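Local atomic coordinates of metallo-carboxypeptidase (PDB entry 4A39), a protein that is a zinc-dependent peptidase of the M14 family, probably acting as a cytosolic carboxypeptidase that trims residues from the C-terminal ends of peptide chains. Residues 179-183 against 229-233. Residues are numbered along the deposited sequence; the frame is centred on the assembly and turned at random.
With ZN (zinc ion), chain C; GEM ((2-guanidinoethylmercapto)succinic acid), chain D.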
ATOM      1  N   GLN A 179      -4.476  -3.093   3.195  1.00  4.37           N
ATOM      2  CA  GLN A 179      -5.181  -4.247   3.749  1.00  3.14           C
ATOM      3  C   GLN A 179      -4.162  -5.383   3.842  1.00  3.89           C
ATOM      4  O   GLN A 179      -4.246  -6.240   4.720  1.00  5.16           O
ATOM      5  CB  GLN A 179      -6.324  -4.685   2.843  1.00  4.07           C
ATOM      6  CG  GLN A 179      -7.560  -3.827   2.913  1.00  4.60           C
ATOM      7  CD  GLN A 179      -8.712  -4.496   2.203  1.00  4.93           C
ATOM      8  OE1 GLN A 179      -9.336  -5.418   2.741  1.00  5.80           O
ATOM      9  NE2 GLN A 179      -8.982  -4.066   0.974  1.00  4.47           N
ATOM     10  N   HIS A 180      -3.217  -5.398   2.905  1.00  3.43           N
ATOM     11  CA  HIS A 180      -2.147  -6.395   2.897  1.00  5.15           C
ATOM     12  C   HIS A 180      -0.964  -5.659   3.521  1.00  4.67           C
ATOM     13  O   HIS A 180      -0.418  -4.726   2.931  1.00  5.46           O
ATOM     14  CB  HIS A 180      -1.864  -6.832   1.460  1.00  4.54           C
ATOM     15  CG  HIS A 180      -3.004  -7.580   0.839  1.00  4.06           C
ATOM     16  ND1 HIS A 180      -3.479  -7.307  -0.425  1.00  6.73           N
ATOM     17  CD2 HIS A 180      -3.771  -8.587   1.318  1.00  6.38           C
ATOM     18  CE1 HIS A 180      -4.490  -8.111  -0.698  1.00  5.76           C
ATOM     19  NE2 HIS A 180      -4.688  -8.898   0.343  1.00  4.08           N
ATOM     20  N   PRO A 181      -0.554  -6.081   4.732  1.00  4.61           N
ATOM     21  CA  PRO A 181       0.544  -5.476   5.492  1.00  3.77           C
ATOM     22  C   PRO A 181       1.878  -5.220   4.811  1.00  5.54           C
ATOM     23  O   PRO A 181       2.548  -4.234   5.123  1.00  6.39           O
ATOM     24  CB  PRO A 181       0.669  -6.396   6.704  1.00  5.35           C
ATOM     25  CG  PRO A 181       0.297  -7.729   6.145  1.00  3.61           C
ATOM     26  CD  PRO A 181      -0.931  -7.381   5.321  1.00  3.67           C
ATOM     27  N   GLY A 182       2.269  -6.092   3.888  1.00  4.13           N
ATOM     28  CA  GLY A 182       3.546  -5.907   3.221  1.00  4.85           C
ATOM     29  C   GLY A 182       3.577  -4.835   2.147  1.00  4.52           C
ATOM     30  O   GLY A 182       4.651  -4.477   1.654  1.00  5.70           O
ATOM     31  N   GLU A 183       2.414  -4.304   1.786  1.00  4.32           N
ATOM     32  CA  GLU A 183       2.339  -3.296   0.729  1.00  4.07           C
ATOM     33  C   GLU A 183       2.457  -1.885   1.290  1.00  3.66           C
ATOM     34  O   GLU A 183       1.551  -1.062   1.169  1.00  4.40           O
ATOM     35  CB  GLU A 183       1.036  -3.504  -0.057  1.00  4.05           C
ATOM     36  CG  GLU A 183       1.072  -4.799  -0.878  1.00  5.37           C
ATOM     37  CD  GLU A 183      -0.297  -5.311  -1.290  1.00  4.28           C
ATOM     38  OE1 GLU A 183      -1.230  -4.491  -1.438  1.00  6.65           O
ATOM     39  OE2 GLU A 183      -0.430  -6.544  -1.482  1.00  4.74           O
ATOM     40  N   ASN A 229       4.291  -8.915   8.479  1.00  5.12           N
ATOM     41  CA  ASN A 229       3.540  -9.857   7.652  1.00  5.59           C
ATOM     42  C   ASN A 229       3.492  -9.313   6.230  1.00  5.47           C
ATOM     43  O   ASN A 229       3.779  -8.138   5.997  1.00  5.97           O
ATOM     44  CB  ASN A 229       2.084  -9.970   8.124  1.00  5.49           C
ATOM     45  CG  ASN A 229       1.860 -11.058   9.158  1.00  7.52           C
ATOM     46  OD1 ASN A 229       0.711 -11.322   9.536  1.00  8.36           O
ATOM     47  ND2 ASN A 229       2.930 -11.692   9.619  1.00  3.93           N
ATOM     48  N   LEU A 230       3.087 -10.162   5.291  1.00  6.02           N
ATOM     49  CA  LEU A 230       2.956  -9.759   3.898  1.00  5.79           C
ATOM     50  C   LEU A 230       1.496  -9.640   3.490  1.00  5.62           C
ATOM     51  O   LEU A 230       1.046  -8.604   2.991  1.00  4.99           O
ATOM     52  CB  LEU A 230       3.596 -10.794   2.960  1.00  6.49           C
ATOM     53  CG  LEU A 230       3.073 -10.713   1.513  1.00  4.91           C
ATOM     54  CD1 LEU A 230       3.653  -9.477   0.824  1.00  7.30           C
ATOM     55  CD2 LEU A 230       3.437 -11.971   0.742  1.00  9.59           C
ATOM     56  N   ARG A 231       0.758 -10.712   3.756  1.00  6.62           N
ATOM     57  CA  ARG A 231      -0.615 -10.849   3.299  1.00  5.63           C
ATOM     58  C   ARG A 231      -1.801 -10.840   4.256  1.00  4.89           C
ATOM     59  O   ARG A 231      -2.851 -10.271   3.940  1.00  7.43           O
ATOM     60  CB  ARG A 231      -0.675 -12.148   2.496  1.00  5.42           C
ATOM     61  CG  ARG A 231      -1.909 -12.349   1.660  1.00  5.00           C
ATOM     62  CD  ARG A 231      -1.806 -11.547   0.393  1.00  6.83           C
ATOM     63  NE  ARG A 231      -3.026 -11.662  -0.389  1.00  7.42           N
ATOM     64  CZ  ARG A 231      -3.282 -10.958  -1.484  1.00  9.92           C
ATOM     65  NH1 ARG A 231      -2.394 -10.079  -1.940  1.00 10.45           N
ATOM     66  NH2 ARG A 231      -4.440 -11.119  -2.108  1.00  7.65           N
ATOM     67  N   THR A 232      -1.644 -11.472   5.411  1.00  5.03           N
ATOM     68  CA  THR A 232      -2.760 -11.612   6.340  1.00  4.68           C
ATOM     69  C   THR A 232      -2.747 -10.814   7.636  1.00  4.81           C
ATOM     70  O   THR A 232      -1.720 -10.271   8.036  1.00  5.16           O
ATOM     71  CB  THR A 232      -2.939 -13.101   6.700  1.00  5.41           C
ATOM     72  OG1 THR A 232      -1.727 -13.608   7.279  1.00  6.01           O
ATOM     73  CG2 THR A 232      -3.266 -13.911   5.449  1.00  5.08           C
ATOM     74  N   ASN A 233      -3.913 -10.736   8.279  1.00  6.39           N
ATOM     75  CA  ASN A 233      -4.011 -10.042   9.554  1.00  6.07           C
ATOM     76  C   ASN A 233      -3.568 -11.048  10.613  1.00  7.02           C
ATOM     77  O   ASN A 233      -3.139 -12.154  10.267  1.00  6.78           O
ATOM     78  CB  ASN A 233      -5.440  -9.505   9.808  1.00  6.38           C
ATOM     79  CG  ASN A 233      -6.461 -10.589  10.165  1.00  6.96           C
ATOM     80  OD1 ASN A 233      -6.214 -11.783  10.035  1.00  5.28           O
ATOM     81  ND2 ASN A 233      -7.640 -10.148  10.606  1.00  5.72           N
TER
HETATM   82 ZN    ZN C1376      -2.742  -6.035  -1.917  1.00  4.89          ZN
HETATM   83  C8  GEM D1377      -5.388  -7.751  -5.390  1.00 20.65           C
HETATM   84  S7  GEM D1377      -6.189  -6.152  -5.002  1.00 27.79           S
HETATM   85  C6  GEM D1377      -7.318  -5.988  -6.433  1.00 21.99           C
HETATM   86  C5  GEM D1377      -6.823  -6.660  -7.717  1.00 19.59           C
HETATM   87  N3  GEM D1377      -6.892  -8.122  -7.591  1.00 18.95           N
HETATM   88  C1  GEM D1377      -7.727  -8.808  -8.370  1.00 17.79           C
HETATM   89  N4  GEM D1377      -8.496  -8.159  -9.240  1.00 18.93           N
HETATM   90  N2  GEM D1377      -7.806 -10.132  -8.277  1.00 18.70           N
HETATM   91  C9  GEM D1377      -5.604  -8.774  -4.272  1.00 19.23           C
HETATM   92  O14 GEM D1377      -6.356  -8.451  -3.326  1.00 16.11           O
HETATM   93  O15 GEM D1377      -5.008  -9.864  -4.389  1.00 18.70           O
HETATM   94  C10 GEM D1377      -3.895  -7.562  -5.669  1.00 17.72           C
HETATM   95  C11 GEM D1377      -3.153  -7.003  -4.452  1.00 15.49           C
HETATM   96  O12 GEM D1377      -2.443  -5.988  -4.626  1.00  9.14           O
HETATM   97  O13 GEM D1377      -3.298  -7.616  -3.374  1.00 12.44           O
HETATM   98  O   HOH W   1      -4.926  -8.968   4.947  1.00  7.19           O
HETATM   99  O   HOH W   2       5.093  -5.714   6.838  1.00  9.45           O
HETATM  100  O   HOH W   3       0.546  -9.285  -1.378  1.00 12.72           O
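Arg231 stacks its guanidinium over one face of the His180 imidazole, centres 3.4 Å apart and planes nearly parallel (17°). Stacking suits two flat groups and leaves their edges to other partners: Asp238 bonds to His180 NE2 and forms a salt bridge with Arg231 NE, bracing both. Arg231, with CG anti to the backbone nitrogen (chi1 -167°), bends at chi2, bringing CD over the same ring face in a CH-pi contact.

Zinc is held by His180 ND1 at 2.1 Å and by both carboxylate oxygens of Glu183, with His273 completing the protein ligands; Glu183 OE1 also accepts a hydrogen bond from Gly274 N. This is the His-x-x-Glu motif of M14 peptidases, a type I turn bringing both side chains to one metal. O13 of the bound (2-guanidinoethylmercapto)succinic acid binds zinc and also accepts a hydrogen bond from Arg231 NH1, while Arg231 NH2 reaches O15 of the ligand's other carboxylate, nearly straight (174°) at 2.7 Å.

Between the backbones, Gly182 N donates to Leu230 O at 2.9 Å; without a beta carbon to run into Leu230 CD1, Gly182 can come this close. Pro181, second in the turn, has its phi fixed by the ring where a type I turn needs it, and packs CG against Asn229 CB at 3.5 Å. One water joins Gln179 O to Arg231 O; another accepts a hydrogen bond from Arg231 NH1 and lies 2.9 Å from Glu183 OE2.

Metal and arginine thus share a ligand oxygen, consistent with Arg231 polarising a carbonyl beside zinc, as is thought for the corresponding arginine of classical carboxypeptidases.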